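Local atomic coordinates of tryptophan--tRNA ligase (Campylobacter jejuni, PDB entry 3M5W), a protein that catalyses the ATP-dependent attachment of L-tryptophan to its cognate tRNA, releasing AMP and diphosphate. Residues B[5-10]-B[38-43]; B[15-20]-B[193-198]. All coordinates share one frame; numbering follows the deposited sequence.

Interaction 1 (B[5-10]-B[38-43]); sequences RVLTGL and FMFIAN
V6 O accepts the backbone N-H of F38 at 2.9 Å, the first of five N-H...O bonds that run between the segments in parallel register. The ladder continues as T8 N to F38 O, F40 N to T8 O and L10 N to F40 O; the last bond, A42 N to L10 O, 2.9 Å long and nearly straight at 174°, extends it just past the end of strand 38-41. Three carbonyls also receive CA-H contacts, among them L7 CA to F38 O at 3.2 Å. A water spans T8 OG1 and F38 O, donating to the latter.

On the face of L7, F38 and F40, the side chain of L7 sets CD1 at the edge of the F40 ring, in plane, 3.4 Å from CE2. L7 CD2 lies 3.7 Å from F38 CB. Chi1 of 57° swings the F40 ring back over the first strand, where G9 CA sits over its face, 3.8 Å from the centroid, a CH-pi contact. The other face of the sheet carries T8, L10, M39 and I41, with L10 CB 4.1 Å from I41 CD1.

The R5 guanidinium presents one face to F38, the two planes 53° apart, and is positioned by NH2 on Q36 OE1 and NE on F138 O. W80 of strand 78-81 meets the F40 ring, helix 53-70 covers L10 and I41, and helix 18-31 makes the beta-alpha-beta crossover between the two strands.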
# COMPACT_ATOMS: atom_id res chain seq x y z
N ARG B 5 -0.58 24.78 -6.05
CA ARG B 5 -1.46 23.79 -5.49
C ARG B 5 -1.07 23.53 -4.04
O ARG B 5 0.09 23.27 -3.75
CB ARG B 5 -1.40 22.54 -6.33
CG ARG B 5 -2.32 21.44 -5.92
CD ARG B 5 -3.23 21.18 -7.07
NE ARG B 5 -2.70 20.20 -7.98
CZ ARG B 5 -3.09 20.06 -9.24
NH1 ARG B 5 -2.58 19.10 -10.00
NH2 ARG B 5 -4.02 20.88 -9.74
N VAL B 6 -2.06 23.63 -3.16
CA VAL B 6 -1.88 23.49 -1.73
C VAL B 6 -2.70 22.30 -1.28
O VAL B 6 -3.83 22.18 -1.67
CB VAL B 6 -2.41 24.74 -0.99
CG1 VAL B 6 -2.42 24.50 0.50
CG2 VAL B 6 -1.58 25.96 -1.34
N LEU B 7 -2.14 21.43 -0.45
CA LEU B 7 -2.75 20.15 -0.15
C LEU B 7 -2.67 19.90 1.33
O LEU B 7 -1.60 20.08 1.94
CB LEU B 7 -2.02 19.04 -0.90
CG LEU B 7 -2.28 17.53 -0.83
CD1 LEU B 7 -1.85 16.98 0.45
CD2 LEU B 7 -3.70 17.13 -1.14
N THR B 8 -3.79 19.49 1.90
CA THR B 8 -3.88 19.37 3.35
C THR B 8 -4.64 18.13 3.69
O THR B 8 -5.74 17.91 3.20
CB THR B 8 -4.67 20.56 3.96
OG1 THR B 8 -4.14 21.79 3.45
CG2 THR B 8 -4.58 20.54 5.47
N GLY B 9 -4.03 17.31 4.55
CA GLY B 9 -4.63 16.11 5.06
C GLY B 9 -5.34 16.46 6.34
O GLY B 9 -4.76 17.10 7.20
N LEU B 10 -6.60 16.08 6.45
CA LEU B 10 -7.41 16.45 7.60
C LEU B 10 -7.67 15.19 8.37
O LEU B 10 -8.17 14.19 7.82
CB LEU B 10 -8.72 17.08 7.14
CG LEU B 10 -8.54 18.33 6.27
CD1 LEU B 10 -9.85 18.96 6.00
CD2 LEU B 10 -7.67 19.34 6.97
N PHE B 38 -6.63 21.65 -2.24
CA PHE B 38 -6.98 20.24 -2.24
C PHE B 38 -6.96 19.84 -0.78
O PHE B 38 -5.98 20.10 -0.08
CB PHE B 38 -5.91 19.40 -3.01
CG PHE B 38 -6.03 19.46 -4.53
CD1 PHE B 38 -5.83 20.65 -5.22
CD2 PHE B 38 -6.31 18.31 -5.27
CE1 PHE B 38 -5.93 20.70 -6.61
CE2 PHE B 38 -6.46 18.36 -6.65
CZ PHE B 38 -6.24 19.55 -7.33
N MSE B 39 -8.02 19.22 -0.31
CA MSE B 39 -8.10 18.84 1.09
C MSE B 39 -8.71 17.47 1.12
O MSE B 39 -9.73 17.23 0.47
CB MSE B 39 -8.98 19.82 1.90
CG MSE B 39 -8.39 21.23 2.15
SE MSE B 39 -9.77 22.65 2.02
CE MSE B 39 -10.32 22.14 0.24
N PHE B 40 -8.12 16.55 1.86
CA PHE B 40 -8.78 15.26 1.95
C PHE B 40 -8.90 14.84 3.40
O PHE B 40 -8.08 15.21 4.25
CB PHE B 40 -8.04 14.20 1.14
CG PHE B 40 -6.61 14.04 1.56
CD1 PHE B 40 -6.24 13.02 2.41
CD2 PHE B 40 -5.64 14.96 1.13
CE1 PHE B 40 -4.87 12.86 2.80
CE2 PHE B 40 -4.30 14.85 1.56
CZ PHE B 40 -3.92 13.80 2.39
N ILE B 41 -9.95 14.06 3.66
CA ILE B 41 -10.06 13.34 4.90
C ILE B 41 -9.18 12.08 4.87
O ILE B 41 -9.35 11.20 4.04
CB ILE B 41 -11.50 12.94 5.19
CG1 ILE B 41 -12.43 14.14 5.00
CG2 ILE B 41 -11.58 12.36 6.61
CD1 ILE B 41 -12.22 15.24 6.07
N ALA B 42 -8.23 12.07 5.78
CA ALA B 42 -7.15 11.13 5.78
C ALA B 42 -7.55 9.86 6.52
O ALA B 42 -7.05 9.58 7.63
CB ALA B 42 -5.94 11.78 6.44
N ASN B 43 -8.45 9.09 5.92
CA ASN B 43 -8.96 7.93 6.61
C ASN B 43 -8.05 6.73 6.50
O ASN B 43 -8.17 5.81 7.32
CB ASN B 43 -10.43 7.60 6.25
CG ASN B 43 -10.60 7.21 4.79
OD1 ASN B 43 -9.95 7.75 3.90
ND2 ASN B 43 -11.47 6.27 4.54
O HOH W 1 -5.33 22.84 0.98

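Interaction 2 (B[15-20]-B[193-198]). With SO4 (sulfate ion), chain G.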
# COMPACT_ATOMS: atom_id res chain seq x y z
N ASP B 15 -12.92 15.78 18.50
CA ASP B 15 -13.96 16.79 18.31
C ASP B 15 -13.38 18.15 17.92
O ASP B 15 -12.45 18.65 18.55
CB ASP B 15 -14.79 16.87 19.58
CG ASP B 15 -15.60 15.62 19.80
OD1 ASP B 15 -16.29 15.19 18.83
OD2 ASP B 15 -15.54 15.06 20.94
N LEU B 16 -13.92 18.75 16.86
CA LEU B 16 -13.42 20.05 16.45
C LEU B 16 -13.77 21.10 17.52
O LEU B 16 -14.82 21.04 18.16
CB LEU B 16 -13.98 20.41 15.08
CG LEU B 16 -13.30 19.76 13.85
CD1 LEU B 16 -13.82 20.39 12.60
CD2 LEU B 16 -11.75 19.89 13.86
N HIS B 17 -12.90 22.06 17.74
CA HIS B 17 -13.24 23.08 18.71
C HIS B 17 -12.87 24.50 18.26
O HIS B 17 -12.34 24.71 17.16
CB HIS B 17 -12.56 22.78 20.03
CG HIS B 17 -11.07 22.76 19.94
ND1 HIS B 17 -10.33 23.89 19.66
CD2 HIS B 17 -10.17 21.75 20.08
CE1 HIS B 17 -9.04 23.58 19.65
NE2 HIS B 17 -8.92 22.29 19.92
N ILE B 18 -13.14 25.45 19.15
CA ILE B 18 -13.00 26.88 18.87
C ILE B 18 -11.63 27.21 18.31
O ILE B 18 -11.50 28.06 17.40
CB ILE B 18 -13.29 27.69 20.17
CG1 ILE B 18 -14.72 27.44 20.60
CG2 ILE B 18 -13.10 29.15 19.97
CD1 ILE B 18 -15.66 27.20 19.42
N GLY B 19 -10.60 26.55 18.86
CA GLY B 19 -9.23 26.77 18.44
C GLY B 19 -8.96 26.25 17.04
O GLY B 19 -8.38 26.95 16.19
N ASN B 20 -9.38 25.01 16.80
CA ASN B 20 -9.37 24.43 15.46
C ASN B 20 -9.96 25.40 14.44
O ASN B 20 -9.46 25.52 13.32
CB ASN B 20 -10.12 23.08 15.45
CG ASN B 20 -9.47 22.03 16.34
OD1 ASN B 20 -8.26 22.07 16.56
ND2 ASN B 20 -10.26 21.10 16.85
N MSE B 193 -5.80 26.36 23.94
CA MSE B 193 -6.82 25.33 23.84
C MSE B 193 -6.33 24.17 22.94
O MSE B 193 -5.90 24.40 21.81
CB MSE B 193 -8.11 25.94 23.28
CG MSE B 193 -9.30 25.03 23.37
SE MSE B 193 -10.87 25.76 22.43
CE MSE B 193 -11.58 26.85 23.91
N SER B 194 -6.40 22.95 23.46
CA SER B 194 -6.12 21.74 22.69
C SER B 194 -6.88 20.57 23.29
O SER B 194 -7.18 20.56 24.49
CB SER B 194 -4.64 21.38 22.77
OG SER B 194 -4.37 20.79 24.03
N LYS B 195 -7.17 19.58 22.46
CA LYS B 195 -7.76 18.34 22.94
C LYS B 195 -7.02 17.84 24.18
O LYS B 195 -7.62 17.70 25.24
CB LYS B 195 -7.77 17.30 21.82
CG LYS B 195 -8.71 17.61 20.67
CD LYS B 195 -8.30 16.92 19.36
CE LYS B 195 -9.36 17.12 18.25
NZ LYS B 195 -9.84 18.55 17.99
N SER B 196 -5.71 17.61 24.05
CA SER B 196 -4.87 17.11 25.14
C SER B 196 -5.14 17.72 26.52
O SER B 196 -5.36 17.00 27.50
CB SER B 196 -3.39 17.30 24.81
OG SER B 196 -2.91 18.49 25.42
N TYR B 197 -5.11 19.05 26.60
CA TYR B 197 -5.32 19.78 27.85
C TYR B 197 -6.74 19.71 28.45
O TYR B 197 -6.97 20.20 29.56
CB TYR B 197 -4.96 21.24 27.67
CG TYR B 197 -3.51 21.55 27.71
CD1 TYR B 197 -2.75 21.27 28.82
CD2 TYR B 197 -2.90 22.18 26.63
CE1 TYR B 197 -1.40 21.58 28.87
CE2 TYR B 197 -1.56 22.50 26.66
CZ TYR B 197 -0.81 22.20 27.78
OH TYR B 197 0.53 22.52 27.81
N GLN B 198 -7.69 19.16 27.71
CA GLN B 198 -9.09 19.09 28.17
C GLN B 198 -9.66 20.47 28.54
O GLN B 198 -10.37 20.64 29.53
CB GLN B 198 -9.18 18.17 29.37
CG GLN B 198 -8.81 16.76 29.04
CD GLN B 198 -8.24 16.06 30.22
OE1 GLN B 198 -7.92 16.68 31.23
NE2 GLN B 198 -8.10 14.74 30.12
S SO4 G . -5.83 20.04 19.03
O1 SO4 G . -5.49 18.83 19.79
O2 SO4 G . -6.75 20.82 19.84
O3 SO4 G . -4.67 20.90 18.78
O4 SO4 G . -6.49 19.69 17.78
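Two signature motifs of class I aminoacyl-tRNA synthetases meet here, segment 15-20 of the HIGH region and segment 193-198, which holds most of the KMSKS region, around a sulfate ion that probably came from the crystallisation liquor. H17 NE2 donates to sulfate O2 at 2.6 Å in a nearly straight bond (168°), with that oxygen in the plane of the ring. The backbone N of K195 reaches the same O2 at 2.9 Å and also O1, at a longer 3.2 Å. At the other ring nitrogen, ND1 of H17, the N-cap residue of helix 18-31, accepts a weak capping bond from G19 N, 2.8 Å; the two in-plane bonds together would restrict turning of the ring.

Selenomethionine M193 lies over one face of that ring: CG is 4.2 Å from the centroid, while SE stands obliquely, 3.4 Å from H17 ND1. SE also rests on I18 CB at 3.8 Å. K195 runs extended past the sulfate and bends at its last torsion (chi4 50°), turning NZ to D15 O at 2.7 Å; the donor stands 52° out of the carbonyl plane.

The imidazole N-H and the backbone N-H of K195 thus converge on one sulfate oxygen, O2, while the K195 side chain passes alongside. This anion site is consistent with a place for ATP phosphate, since both motifs are predicted to bind ATP.

In the fold
Along the chain the segments alternate: 5-10, 15-20, 38-43, then 193-198. Interaction 1 joins the first two strands of the three-stranded parallel sheet, and helix 18-31, whose first turn and the loop before it supply one side of interaction 2, connects those same strands. The centres are 20 Å apart and the nearest atoms about 8 Å. Helix 53-70 spans both, packing on L10 and I41 in interaction 1 and on L16 in interaction 2. The KMSKS loop follows 173 residues later. The side chain of F40 lies about 4 Å from that of D134, predicted to bind tryptophan, so interaction 1 probably borders the amino-acid site while interaction 2 lies at the predicted ATP site.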